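Local coordinates for protein hyaluronidase (PDB 5DIY) that probably hydrolyses beta-linked N-acetylglucosamine as a family 84 glycoside hydrolase of the O-GlcNAc-removing type, here in a mutant form with its predicted proton donor replaced, at residues C[17-20]-C[21-24]; C[90-93]-C[94-97]; C[149-152]-C[153-157]; C[337-340]-C[341-344]; C[380-383]-C[384-387]. All blocks are in the same frame, centred on the assembly; numbering follows the deposited sequence.

How the contacts relate
Contacts 1, 2 and 3 belong to the eight-stranded barrel domain, contacts 4 and 5 to the helices that follow it. Contacts 1, 2 and 4 are helix starts, contact 3 is a helix finish and contact 5 lies within a helix. Contacts 1, 2 and 5 are partly buried: the first is built on an arginine held beneath a loop, the second on a serine cap among glutamates, the third on aromatic rings between helices. Contacts 3 and 4 lie at the surface. Contacts 2 and 3 touch, a salt bridge from Glu97 to Arg151 tying neighbouring barrel helices. Contacts 4 and 5 sit on two adjacent helices, their nearest atoms about 9 Å apart.

Contact 1 of 5, residues C[17-20]-C[21-24]; sequences PWEH and QERL
Arg23 reaches back under the loop until the carbonyl oxygen of Trp18 sits over the centre of its guanidinium, Trp18 O lying 3.2 Å from Arg23 CZ. The oxygen meets the flat face, so the N-H groups, which lie in that plane, make no hydrogen bond to it. With CG beside the backbone N (chi1 -71°) and the chain straight from there to NE, the arginine passes the edge of the indole near its plane, and Arg23 NH2 ends 3.7 Å from Pro17 CB. This is the tight, buried side: Glu11 takes Arg23 NE in a salt bridge and also accepts from Trp18 N, while Trp18 NE1 is held by Met259 O. A leucine in place of Arg23 would probably leave Glu11 without its positive mate and the Trp18 carbonyl without its cationic cover. Residues 17-24 lead from the loop into helix 20-32, which follows the first strand of the TIM-type (beta/alpha)8 barrel. Half of a capping box closes the helix start: Glu22 OE1 accepts from Glu19 N at 2.8 Å, the N-H meeting the carboxylate on its anti side, 31° out of plane. Between the two sides, against helix 58-73, the His20 ring carries Leu24 over one face, toward the rim, with His20 NE2 3.5 Å from Leu24 CD1. A water in the plane of both groups joins His20 ND1 to Arg23 NH1, 2.9 Å from each. The solvent side belongs to the exposed Gln21 and Glu19, the latter bending away to Lys16.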
loop_
_atom_site.group_PDB
_atom_site.type_symbol
_atom_site.label_atom_id
_atom_site.label_comp_id
_atom_site.label_asym_id
_atom_site.label_seq_id
_atom_site.Cartn_x
_atom_site.Cartn_y
_atom_site.Cartn_z
ATOM N N PRO C 17 4.631 -5.008 13.189
ATOM C CA PRO C 17 5.841 -5.421 12.472
ATOM C C PRO C 17 5.812 -6.890 12.044
ATOM O O PRO C 17 5.134 -7.711 12.666
ATOM C CB PRO C 17 6.957 -5.181 13.498
ATOM C CG PRO C 17 6.423 -4.131 14.405
ATOM C CD PRO C 17 4.957 -4.420 14.504
ATOM N N TRP C 18 6.524 -7.209 10.973
ATOM C CA TRP C 18 6.662 -8.591 10.547
ATOM C C TRP C 18 7.309 -9.442 11.645
ATOM O O TRP C 18 8.198 -8.971 12.362
ATOM C CB TRP C 18 7.504 -8.688 9.282
ATOM C CG TRP C 18 6.830 -8.223 8.030
ATOM C CD1 TRP C 18 5.500 -7.917 7.852
ATOM C CD2 TRP C 18 7.450 -8.049 6.758
ATOM N NE1 TRP C 18 5.269 -7.550 6.553
ATOM C CE2 TRP C 18 6.445 -7.621 5.857
ATOM C CE3 TRP C 18 8.759 -8.192 6.292
ATOM C CZ2 TRP C 18 6.711 -7.357 4.515
ATOM C CZ3 TRP C 18 9.024 -7.919 4.956
ATOM C CH2 TRP C 18 8.003 -7.502 4.084
ATOM N N GLU C 19 6.851 -10.689 11.759
ATOM C CA GLU C 19 7.435 -11.671 12.675
ATOM C C GLU C 19 8.834 -12.039 12.204
ATOM O O GLU C 19 9.147 -11.945 11.006
ATOM C CB GLU C 19 6.603 -12.962 12.718
ATOM C CG GLU C 19 5.178 -12.822 13.230
ATOM C CD GLU C 19 5.077 -12.537 14.716
ATOM O OE1 GLU C 19 6.086 -12.654 15.449
ATOM O OE2 GLU C 19 3.964 -12.189 15.158
ATOM N N HIS C 20 9.661 -12.483 13.144
ATOM C CA HIS C 20 11.031 -12.896 12.849
ATOM C C HIS C 20 11.088 -13.951 11.740
ATOM O O HIS C 20 11.942 -13.879 10.842
ATOM C CB HIS C 20 11.725 -13.413 14.123
ATOM C CG HIS C 20 13.141 -13.847 13.901
ATOM N ND1 HIS C 20 14.147 -12.964 13.574
ATOM C CD2 HIS C 20 13.715 -15.073 13.945
ATOM C CE1 HIS C 20 15.280 -13.627 13.424
ATOM N NE2 HIS C 20 15.045 -14.907 13.646
ATOM N N GLN C 21 10.172 -14.916 11.802
ATOM C CA GLN C 21 10.110 -15.990 10.808
ATOM C C GLN C 21 9.671 -15.502 9.417
ATOM O O GLN C 21 10.138 -16.012 8.398
ATOM C CB GLN C 21 9.166 -17.105 11.290
ATOM C CG GLN C 21 9.237 -18.383 10.470
ATOM C CD GLN C 21 10.646 -18.952 10.416
ATOM O OE1 GLN C 21 11.324 -19.060 11.448
ATOM N NE2 GLN C 21 11.105 -19.292 9.208
ATOM N N GLU C 22 8.766 -14.530 9.396
ATOM C CA GLU C 22 8.286 -13.920 8.145
ATOM C C GLU C 22 9.410 -13.161 7.435
ATOM O O GLU C 22 9.545 -13.239 6.216
ATOM C CB GLU C 22 7.102 -12.994 8.431
ATOM C CG GLU C 22 5.873 -13.746 8.919
ATOM C CD GLU C 22 4.776 -12.861 9.491
ATOM O OE1 GLU C 22 5.048 -11.745 9.966
ATOM O OE2 GLU C 22 3.611 -13.300 9.476
ATOM N N ARG C 23 10.231 -12.453 8.208
ATOM C CA ARG C 23 11.424 -11.785 7.671
ATOM C C ARG C 23 12.399 -12.774 7.051
ATOM O O ARG C 23 12.865 -12.559 5.933
ATOM C CB ARG C 23 12.124 -10.971 8.755
ATOM C CG ARG C 23 11.346 -9.734 9.144
ATOM C CD ARG C 23 11.834 -9.170 10.459
ATOM N NE ARG C 23 11.079 -7.988 10.843
ATOM C CZ ARG C 23 11.011 -7.485 12.073
ATOM N NH1 ARG C 23 11.652 -8.054 13.095
ATOM N NH2 ARG C 23 10.285 -6.392 12.294
ATOM N N LEU C 24 12.679 -13.864 7.763
ATOM C CA LEU C 24 13.585 -14.905 7.264
ATOM C C LEU C 24 13.050 -15.525 5.974
ATOM O O LEU C 24 13.799 -15.727 5.021
ATOM C CB LEU C 24 13.801 -15.999 8.318
ATOM C CG LEU C 24 14.555 -15.588 9.587
ATOM C CD1 LEU C 24 14.313 -16.601 10.695
ATOM C CD2 LEU C 24 16.042 -15.418 9.316
HETATM O O HOH W 1 13.361 -10.224 13.991
#

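Contact 2 of 5, residues C[90-93]-C[94-97]; sequences YSSE and EELE
Ser92 caps helix 93-108 by accepting from Glu95 N through its side chain, the classic N-cap serine at the N-terminus of a helix of the (beta/alpha)8 barrel. With the hydroxyl anti to its own backbone N (chi1 169°), Ser92 OG turns into the first turn and receives Glu95 N at 3.3 Å, the N-H...O angle being 154°. The main-chain bonds to Ser92 O are weak, coming from Glu95 N and Leu96 N at 3.2 Å and 3.5 Å respectively, before the regular pattern sets in with Glu97 N to Glu93 O at 3.3 Å. Across the two segments the serine methylene lies against the glutamate stem, Ser92 CB to Glu95 CG 3.6 Å, so the capped residue also covers the capping one. Although the Ser-Glu pairing resembles a capping box, the glutamate carboxylate turns off at chi2 (-83°) and is taken by Arg53 and by Val89 N. Charge is the third element. Four of the five residues from Glu93 to Glu97 are glutamates at the start of the helix, where negative groups would be expected to suit the positive end of the helix dipole. Glu93 and Glu94 extend outward, whereas Glu97 is bent at chi2 and held by Arg151 of helix 137-153. Leu96, the one apolar residue of the turn, packs on Val148 of that same helix. Where Glu97 begins its bend, its CG rests on the carbonyl that its own backbone N-H uses, Glu97 CG to Glu93 O 3.5 Å.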
loop_
_atom_site.group_PDB
_atom_site.type_symbol
_atom_site.label_atom_id
_atom_site.label_comp_id
_atom_site.label_asym_id
_atom_site.label_seq_id
_atom_site.Cartn_x
_atom_site.Cartn_y
_atom_site.Cartn_z
ATOM N N TYR C 90 20.078 18.243 17.356
ATOM C CA TYR C 90 21.036 18.121 16.248
ATOM C C TYR C 90 22.451 18.602 16.596
ATOM O O TYR C 90 23.427 17.951 16.233
ATOM C CB TYR C 90 20.526 18.867 15.009
ATOM C CG TYR C 90 19.322 18.226 14.355
ATOM C CD1 TYR C 90 19.470 17.141 13.492
ATOM C CD2 TYR C 90 18.032 18.699 14.599
ATOM C CE1 TYR C 90 18.374 16.548 12.893
ATOM C CE2 TYR C 90 16.928 18.114 14.002
ATOM C CZ TYR C 90 17.102 17.037 13.151
ATOM O OH TYR C 90 16.009 16.452 12.555
ATOM N N SER C 91 22.547 19.722 17.314
ATOM C CA SER C 91 23.841 20.334 17.672
ATOM C C SER C 91 24.559 19.674 18.853
ATOM O O SER C 91 25.731 19.977 19.094
ATOM C CB SER C 91 23.661 21.831 17.965
ATOM O OG SER C 91 22.761 22.034 19.042
ATOM N N SER C 92 23.875 18.788 19.581
ATOM C CA SER C 92 24.432 18.179 20.793
ATOM C C SER C 92 25.417 17.072 20.470
ATOM O O SER C 92 25.046 16.066 19.864
ATOM C CB SER C 92 23.322 17.603 21.676
ATOM O OG SER C 92 23.859 16.797 22.712
ATOM N N GLU C 93 26.659 17.249 20.919
ATOM C CA GLU C 93 27.699 16.224 20.790
ATOM C C GLU C 93 27.298 14.915 21.484
ATOM O O GLU C 93 27.549 13.836 20.957
ATOM C CB GLU C 93 29.040 16.743 21.337
ATOM C CG GLU C 93 29.669 17.836 20.474
ATOM C CD GLU C 93 30.963 18.413 21.047
ATOM O OE1 GLU C 93 31.032 18.673 22.269
ATOM O OE2 GLU C 93 31.916 18.631 20.266
ATOM N N GLU C 94 26.653 15.023 22.645
ATOM C CA GLU C 94 26.180 13.857 23.405
ATOM C C GLU C 94 25.147 13.011 22.634
ATOM O O GLU C 94 25.155 11.783 22.734
ATOM C CB GLU C 94 25.602 14.305 24.755
ATOM C CG GLU C 94 25.310 13.174 25.735
ATOM C CD GLU C 94 24.818 13.649 27.100
ATOM O OE1 GLU C 94 24.977 14.846 27.434
ATOM O OE2 GLU C 94 24.272 12.807 27.851
ATOM N N GLU C 95 24.274 13.664 21.867
ATOM C CA GLU C 95 23.280 12.959 21.041
ATOM C C GLU C 95 23.928 12.097 19.954
ATOM O O GLU C 95 23.517 10.952 19.755
ATOM C CB GLU C 95 22.298 13.942 20.400
ATOM C CG GLU C 95 21.354 14.617 21.382
ATOM C CD GLU C 95 20.146 13.766 21.727
ATOM O OE1 GLU C 95 20.301 12.725 22.397
ATOM O OE2 GLU C 95 19.023 14.145 21.335
ATOM N N LEU C 96 24.928 12.648 19.261
ATOM C CA LEU C 96 25.737 11.883 18.300
ATOM C C LEU C 96 26.297 10.607 18.924
ATOM O O LEU C 96 26.182 9.526 18.343
ATOM C CB LEU C 96 26.897 12.729 17.754
ATOM C CG LEU C 96 27.998 12.021 16.944
ATOM C CD1 LEU C 96 27.412 11.356 15.710
ATOM C CD2 LEU C 96 29.086 13.006 16.550
ATOM N N GLU C 97 26.904 10.746 20.101
ATOM C CA GLU C 97 27.493 9.602 20.809
ATOM C C GLU C 97 26.430 8.547 21.127
ATOM O O GLU C 97 26.689 7.351 21.007
ATOM C CB GLU C 97 28.183 10.031 22.114
ATOM C CG GLU C 97 29.327 11.035 21.985
ATOM C CD GLU C 97 30.450 10.576 21.075
ATOM O OE1 GLU C 97 30.745 9.357 21.029
ATOM O OE2 GLU C 97 31.047 11.441 20.396
#

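Contact 3 of 5, residues C[149-152]-C[153-157]; sequences LQRL and ESTIS
Thr155 turns its hydroxyl back onto the helix it follows, giving Thr155 OG1 to Arg151 O at 2.7 Å. The hydroxyl comes from above the carbonyl plane, 42° out of it, and is put there by OG1 standing anti to its own carbonyl carbon and beside its backbone N (chi1 -46°). Ser154 OG makes a similar but weak bond to Gln150 O at 3.3 Å, so two hydroxyls reach back for main-chain oxygens near the helix end. Among main-chain bonds, Glu153 N to Leu149 O at 2.9 Å is a normal helical link. At Ser154 the pattern slackens: its N-H is shared between Gln150 O and Arg151 O, both weakly. Leu152 O then accepts two bonds, one from Thr155 N far above its plane and one from Ile156 N, nearly in line at 2.9 Å. The chain thus leaves helix 137-153 of the (beta/alpha)8 barrel and turns toward strand 160-164, the next barrel strand. Van der Waals contacts set stems against carbonyl and carboxylate oxygens. The stem of Glu153 crosses the Leu149 side chain obliquely, its CG lying 3.6 Å from Leu149 O and its OE2 4.0 Å from Leu149 CG. Ile156 CG1 stands in the crowded position between its backbone N and carbonyl carbon (chi1 58°), and lies 3.5 Å from Leu152 O. Apolar contact comes from Ile156 and Leu152, which both pack on Leu107 of helix 93-108. Arg151 bends at chi2 and chi3 and lies against Ile100 of that helix, its guanidinium partnered by Glu97.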
loop_
_atom_site.group_PDB
_atom_site.type_symbol
_atom_site.label_atom_id
_atom_site.label_comp_id
_atom_site.label_asym_id
_atom_site.label_seq_id
_atom_site.Cartn_x
_atom_site.Cartn_y
_atom_site.Cartn_z
ATOM N N LEU C 149 28.640 10.471 9.569
ATOM C CA LEU C 149 29.434 9.824 8.520
ATOM C C LEU C 149 30.924 9.873 8.833
ATOM O O LEU C 149 31.604 8.843 8.798
ATOM C CB LEU C 149 29.187 10.475 7.149
ATOM C CG LEU C 149 29.854 9.793 5.940
ATOM C CD1 LEU C 149 29.387 8.349 5.787
ATOM C CD2 LEU C 149 29.597 10.572 4.660
ATOM N N GLN C 150 31.414 11.072 9.136
ATOM C CA GLN C 150 32.822 11.275 9.490
ATOM C C GLN C 150 33.260 10.373 10.652
ATOM O O GLN C 150 34.352 9.804 10.607
ATOM C CB GLN C 150 33.104 12.758 9.775
ATOM C CG GLN C 150 33.111 13.597 8.505
ATOM C CD GLN C 150 33.169 15.099 8.736
ATOM O OE1 GLN C 150 32.984 15.590 9.856
ATOM N NE2 GLN C 150 33.409 15.845 7.660
ATOM N N ARG C 151 32.399 10.206 11.657
ATOM C CA ARG C 151 32.654 9.255 12.747
ATOM C C ARG C 151 32.750 7.808 12.243
ATOM O O ARG C 151 33.678 7.087 12.605
ATOM C CB ARG C 151 31.580 9.362 13.840
ATOM C CG ARG C 151 31.676 8.325 14.961
ATOM C CD ARG C 151 32.987 8.419 15.741
ATOM N NE ARG C 151 33.054 9.676 16.482
ATOM C CZ ARG C 151 32.411 9.928 17.622
ATOM N NH1 ARG C 151 31.645 9.003 18.203
ATOM N NH2 ARG C 151 32.536 11.123 18.188
ATOM N N LEU C 152 31.789 7.390 11.419
ATOM C CA LEU C 152 31.766 6.016 10.896
ATOM C C LEU C 152 32.957 5.689 9.986
ATOM O O LEU C 152 33.424 4.547 9.979
ATOM C CB LEU C 152 30.451 5.724 10.159
ATOM C CG LEU C 152 29.184 5.635 11.017
ATOM C CD1 LEU C 152 27.968 5.484 10.113
ATOM C CD2 LEU C 152 29.264 4.492 12.022
ATOM N N GLU C 153 33.445 6.674 9.228
ATOM C CA GLU C 153 34.653 6.483 8.402
ATOM C C GLU C 153 35.909 6.213 9.242
ATOM O O GLU C 153 36.823 5.530 8.779
ATOM C CB GLU C 153 34.881 7.675 7.464
ATOM C CG GLU C 153 33.901 7.717 6.296
ATOM C CD GLU C 153 33.932 9.018 5.507
ATOM O OE1 GLU C 153 34.438 10.045 6.015
ATOM O OE2 GLU C 153 33.432 9.017 4.363
ATOM N N SER C 154 35.931 6.740 10.471
ATOM C CA SER C 154 36.978 6.454 11.460
ATOM C C SER C 154 36.692 5.228 12.358
ATOM O O SER C 154 37.437 4.979 13.304
ATOM C CB SER C 154 37.190 7.689 12.350
ATOM O OG SER C 154 37.386 8.861 11.571
ATOM N N THR C 155 35.626 4.476 12.067
ATOM C CA THR C 155 35.227 3.297 12.853
ATOM C C THR C 155 35.291 2.006 12.029
ATOM O O THR C 155 35.856 1.005 12.484
ATOM C CB THR C 155 33.785 3.448 13.399
ATOM O OG1 THR C 155 33.609 4.755 13.956
ATOM C CG2 THR C 155 33.480 2.401 14.474
ATOM N N ILE C 156 34.690 2.029 10.836
ATOM C CA ILE C 156 34.608 0.860 9.958
ATOM C C ILE C 156 35.053 1.187 8.531
ATOM O O ILE C 156 35.236 2.353 8.176
ATOM C CB ILE C 156 33.173 0.262 9.939
ATOM C CG1 ILE C 156 32.132 1.300 9.488
ATOM C CG2 ILE C 156 32.814 -0.287 11.314
ATOM C CD1 ILE C 156 30.847 0.690 8.967
ATOM N N SER C 157 35.220 0.138 7.728
ATOM C CA SER C 157 35.540 0.262 6.302
ATOM C C SER C 157 34.279 0.503 5.460
ATOM O O SER C 157 33.297 -0.229 5.581
ATOM C CB SER C 157 36.243 -1.008 5.813
ATOM O OG SER C 157 37.343 -1.334 6.648
#

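Contact 4 of 5, residues C[337-340]-C[341-344]; sequences SFRF and EQGL
Gln342 doubles back over the stem of Arg339, its amide carbon CD lying 3.6 Å from Arg339 CB. The fold comes at chi2 (90°), which turns the amide back toward the N-cap residue, while CG keeps beside the backbone N. The two side chains cross at about a right angle, and their flat ends, amide and guanidinium, stand 77° apart. Arg339 itself runs straight to CD and bends at chi3 (-64°), swinging the guanidinium off to Asp334 of helix 322-336, outside these segments, which holds NE in a salt bridge; Ser337 CB covers part of one guanidinium face. Cut back to an alanine, Gln342 would lose the amide that lies across Arg339, which is likely to leave the aliphatic stem uncovered on that side, though Asp334 would still hold NE. Arg339 is the N-cap of helix 340-362, in the short connection from helix 322-336, so the cap sits at the bend of a helical hairpin in the region after the barrel. Within this bend, Phe338 takes a left-handed backbone and sets its ring under Phe340, whose CZ lies 3.8 Å above the ring centre of Phe338. Phe338 CA in turn meets a face of the Phe340 ring, toward the rim. Phe340 also meets Phe397 of helix 373-398. The helix proper begins with Gly343 N to Arg339 O at 3.1 Å and Leu344 N to Phe340 O at 3.0 Å. Leu344 CG leans on the same carbonyl, 3.4 Å from Phe340 O, as its side chain packs on Met390, Phe393 and Phe397.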
loop_
_atom_site.group_PDB
_atom_site.type_symbol
_atom_site.label_atom_id
_atom_site.label_comp_id
_atom_site.label_asym_id
_atom_site.label_seq_id
_atom_site.Cartn_x
_atom_site.Cartn_y
_atom_site.Cartn_z
ATOM N N SER C 337 -34.049 0.688 -21.102
ATOM C CA SER C 337 -34.211 0.654 -22.565
ATOM C C SER C 337 -34.939 -0.604 -23.064
ATOM O O SER C 337 -34.726 -1.042 -24.206
ATOM C CB SER C 337 -32.838 0.747 -23.234
ATOM O OG SER C 337 -32.090 1.829 -22.717
ATOM N N PHE C 338 -35.802 -1.167 -22.219
ATOM C CA PHE C 338 -36.593 -2.372 -22.524
ATOM C C PHE C 338 -35.782 -3.641 -22.835
ATOM O O PHE C 338 -36.279 -4.569 -23.471
ATOM C CB PHE C 338 -37.658 -2.062 -23.599
ATOM C CG PHE C 338 -38.995 -1.704 -23.015
ATOM C CD1 PHE C 338 -39.122 -0.590 -22.184
ATOM C CD2 PHE C 338 -40.122 -2.495 -23.254
ATOM C CE1 PHE C 338 -40.342 -0.262 -21.612
ATOM C CE2 PHE C 338 -41.350 -2.166 -22.689
ATOM C CZ PHE C 338 -41.458 -1.049 -21.866
ATOM N N ARG C 339 -34.554 -3.701 -22.319
ATOM C CA ARG C 339 -33.685 -4.851 -22.491
ATOM C C ARG C 339 -33.580 -5.568 -21.147
ATOM O O ARG C 339 -32.485 -5.787 -20.617
ATOM C CB ARG C 339 -32.325 -4.399 -23.006
ATOM C CG ARG C 339 -32.378 -3.816 -24.411
ATOM C CD ARG C 339 -30.989 -3.701 -25.013
ATOM N NE ARG C 339 -30.146 -2.764 -24.265
ATOM C CZ ARG C 339 -29.990 -1.461 -24.521
ATOM N NH1 ARG C 339 -30.625 -0.854 -25.525
ATOM N NH2 ARG C 339 -29.181 -0.739 -23.747
ATOM N N PHE C 340 -34.742 -5.961 -20.628
ATOM C CA PHE C 340 -34.854 -6.544 -19.282
ATOM C C PHE C 340 -34.149 -7.889 -19.195
ATOM O O PHE C 340 -33.428 -8.157 -18.236
ATOM C CB PHE C 340 -36.320 -6.715 -18.867
ATOM C CG PHE C 340 -37.146 -5.473 -19.041
ATOM C CD1 PHE C 340 -36.913 -4.360 -18.243
ATOM C CD2 PHE C 340 -38.140 -5.401 -20.018
ATOM C CE1 PHE C 340 -37.660 -3.199 -18.404
ATOM C CE2 PHE C 340 -38.899 -4.240 -20.177
ATOM C CZ PHE C 340 -38.656 -3.138 -19.367
ATOM N N GLU C 341 -34.355 -8.716 -20.215
ATOM C CA GLU C 341 -33.751 -10.049 -20.280
ATOM C C GLU C 341 -32.232 -9.974 -20.301
ATOM O O GLU C 341 -31.569 -10.773 -19.653
ATOM C CB GLU C 341 -34.256 -10.825 -21.508
ATOM C CG GLU C 341 -35.754 -11.121 -21.471
ATOM C CD GLU C 341 -36.201 -12.129 -22.521
ATOM O OE1 GLU C 341 -35.527 -12.267 -23.569
ATOM O OE2 GLU C 341 -37.242 -12.785 -22.291
ATOM N N GLN C 342 -31.694 -9.004 -21.036
ATOM C CA GLN C 342 -30.244 -8.823 -21.165
ATOM C C GLN C 342 -29.633 -8.345 -19.833
ATOM O O GLN C 342 -28.603 -8.863 -19.396
ATOM C CB GLN C 342 -29.907 -7.838 -22.296
ATOM C CG GLN C 342 -30.352 -8.281 -23.694
ATOM C CD GLN C 342 -31.769 -7.831 -24.076
ATOM O OE1 GLN C 342 -32.705 -7.894 -23.269
ATOM N NE2 GLN C 342 -31.929 -7.384 -25.315
ATOM N N GLY C 343 -30.285 -7.376 -19.191
ATOM C CA GLY C 343 -29.837 -6.854 -17.904
ATOM C C GLY C 343 -29.852 -7.890 -16.795
ATOM O O GLY C 343 -28.906 -7.971 -16.008
ATOM N N LEU C 344 -30.929 -8.669 -16.725
ATOM C CA LEU C 344 -31.038 -9.766 -15.759
ATOM C C LEU C 344 -30.001 -10.868 -16.014
ATOM O O LEU C 344 -29.410 -11.388 -15.057
ATOM C CB LEU C 344 -32.456 -10.358 -15.752
ATOM C CG LEU C 344 -33.565 -9.481 -15.152
ATOM C CD1 LEU C 344 -34.914 -10.167 -15.324
ATOM C CD2 LEU C 344 -33.298 -9.165 -13.683
#

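Contact 5 of 5, residues C[380-383]-C[384-387]; sequences KLWT and DYLD
Lys380 O accepts from Asp384 N at 2.8 Å, the first of four successive helical bonds; Tyr385, Leu386 and Asp387 donate in turn to Leu381, Trp382 and Thr383. The backbone is plain alpha-helix throughout. Leu381 O accepts from Tyr385 N and also lies 3.0 Å above the plane of the tyrosine ring, over its centre. A chi2 of -18° turns the ring flat against the helix, so that a face instead of an edge meets this oxygen. Leu381 lies alongside the ring and points the same way, with Leu381 CG 3.5 Å from Tyr385 OH. Elsewhere around the ring the edge of Tyr385 is directed at the face of Trp382, an offset edge-to-face pair with ring centroids 5.8 Å apart and planes at 77°; Tyr385 CD2 comes to 3.8 Å from Trp382 CE3. The polar side carries Lys380, whose long chain bends only at chi4 (-60°) and so brings NZ to the syn lone pair of Asp384 OD2, a salt bridge of 3.3 Å. Thr383 instead turns its hydroxyl to Tyr379 O and packs on Met354 and Gln355 of helix 340-362. Trp382 and Leu386 face helix 440-451, and Tyr385 reaches both that helix and Tyr421 and Val425 of helix 412-428, a largely apolar interface between helices, typical of a helical bundle.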
loop_
_atom_site.group_PDB
_atom_site.type_symbol
_atom_site.label_atom_id
_atom_site.label_comp_id
_atom_site.label_asym_id
_atom_site.label_seq_id
_atom_site.Cartn_x
_atom_site.Cartn_y
_atom_site.Cartn_z
ATOM N N LYS C 380 -17.945 -12.341 -0.533
ATOM C CA LYS C 380 -19.114 -13.234 -0.541
ATOM C C LYS C 380 -20.382 -12.517 -0.086
ATOM O O LYS C 380 -21.431 -12.680 -0.700
ATOM C CB LYS C 380 -18.893 -14.502 0.310
ATOM C CG LYS C 380 -20.178 -15.296 0.541
ATOM C CD LYS C 380 -19.966 -16.786 0.705
ATOM C CE LYS C 380 -21.309 -17.513 0.750
ATOM N NZ LYS C 380 -22.164 -17.050 1.884
ATOM N N LEU C 381 -20.294 -11.745 0.991
ATOM C CA LEU C 381 -21.446 -10.968 1.459
ATOM C C LEU C 381 -22.020 -10.060 0.357
ATOM O O LEU C 381 -23.225 -10.086 0.104
ATOM C CB LEU C 381 -21.095 -10.154 2.717
ATOM C CG LEU C 381 -21.406 -10.738 4.113
ATOM C CD1 LEU C 381 -21.431 -12.264 4.169
ATOM C CD2 LEU C 381 -20.456 -10.177 5.163
ATOM N N TRP C 382 -21.164 -9.288 -0.316
ATOM C CA TRP C 382 -21.637 -8.415 -1.409
ATOM C C TRP C 382 -22.312 -9.236 -2.510
ATOM O O TRP C 382 -23.302 -8.803 -3.088
ATOM C CB TRP C 382 -20.496 -7.577 -2.012
ATOM C CG TRP C 382 -20.039 -6.393 -1.188
ATOM C CD1 TRP C 382 -18.776 -6.158 -0.737
ATOM C CD2 TRP C 382 -20.830 -5.276 -0.760
ATOM N NE1 TRP C 382 -18.728 -4.975 -0.038
ATOM C CE2 TRP C 382 -19.975 -4.411 -0.040
ATOM C CE3 TRP C 382 -22.179 -4.926 -0.903
ATOM C CZ2 TRP C 382 -20.427 -3.217 0.535
ATOM C CZ3 TRP C 382 -22.627 -3.739 -0.332
ATOM C CH2 TRP C 382 -21.751 -2.899 0.380
ATOM N N THR C 383 -21.774 -10.428 -2.771
ATOM C CA THR C 383 -22.345 -11.380 -3.729
ATOM C C THR C 383 -23.728 -11.887 -3.297
ATOM O O THR C 383 -24.645 -11.956 -4.124
ATOM C CB THR C 383 -21.396 -12.579 -3.948
ATOM O OG1 THR C 383 -20.059 -12.098 -4.163
ATOM C CG2 THR C 383 -21.838 -13.434 -5.136
ATOM N N ASP C 384 -23.876 -12.225 -2.014
ATOM C CA ASP C 384 -25.179 -12.606 -1.444
ATOM C C ASP C 384 -26.214 -11.503 -1.658
ATOM O O ASP C 384 -27.376 -11.781 -1.962
ATOM C CB ASP C 384 -25.090 -12.891 0.072
ATOM C CG ASP C 384 -24.305 -14.154 0.411
ATOM O OD1 ASP C 384 -24.209 -15.079 -0.412
ATOM O OD2 ASP C 384 -23.780 -14.217 1.538
ATOM N N TYR C 385 -25.786 -10.249 -1.517
ATOM C CA TYR C 385 -26.710 -9.116 -1.619
ATOM C C TYR C 385 -27.128 -8.866 -3.073
ATOM O O TYR C 385 -28.295 -8.563 -3.341
ATOM C CB TYR C 385 -26.120 -7.849 -0.989
ATOM C CG TYR C 385 -25.563 -8.002 0.417
ATOM C CD1 TYR C 385 -25.906 -9.089 1.246
ATOM C CD2 TYR C 385 -24.702 -7.037 0.936
ATOM C CE1 TYR C 385 -25.383 -9.209 2.528
ATOM C CE2 TYR C 385 -24.185 -7.147 2.217
ATOM C CZ TYR C 385 -24.524 -8.236 3.008
ATOM O OH TYR C 385 -24.004 -8.339 4.281
ATOM N N LEU C 386 -26.184 -9.001 -4.005
ATOM C CA LEU C 386 -26.499 -8.909 -5.435
ATOM C C LEU C 386 -27.521 -9.956 -5.871
ATOM O O LEU C 386 -28.382 -9.677 -6.698
ATOM C CB LEU C 386 -25.240 -9.059 -6.291
ATOM C CG LEU C 386 -24.330 -7.838 -6.367
ATOM C CD1 LEU C 386 -23.024 -8.221 -7.056
ATOM C CD2 LEU C 386 -25.009 -6.690 -7.105
ATOM N N ASP C 387 -27.398 -11.157 -5.312
ATOM C CA ASP C 387 -28.346 -12.242 -5.538
ATOM C C ASP C 387 -29.780 -11.840 -5.153
ATOM O O ASP C 387 -30.731 -12.120 -5.880
ATOM C CB ASP C 387 -27.906 -13.488 -4.747
ATOM C CG ASP C 387 -28.354 -14.792 -5.384
ATOM O OD1 ASP C 387 -28.926 -14.790 -6.497
ATOM O OD2 ASP C 387 -28.124 -15.846 -4.752
#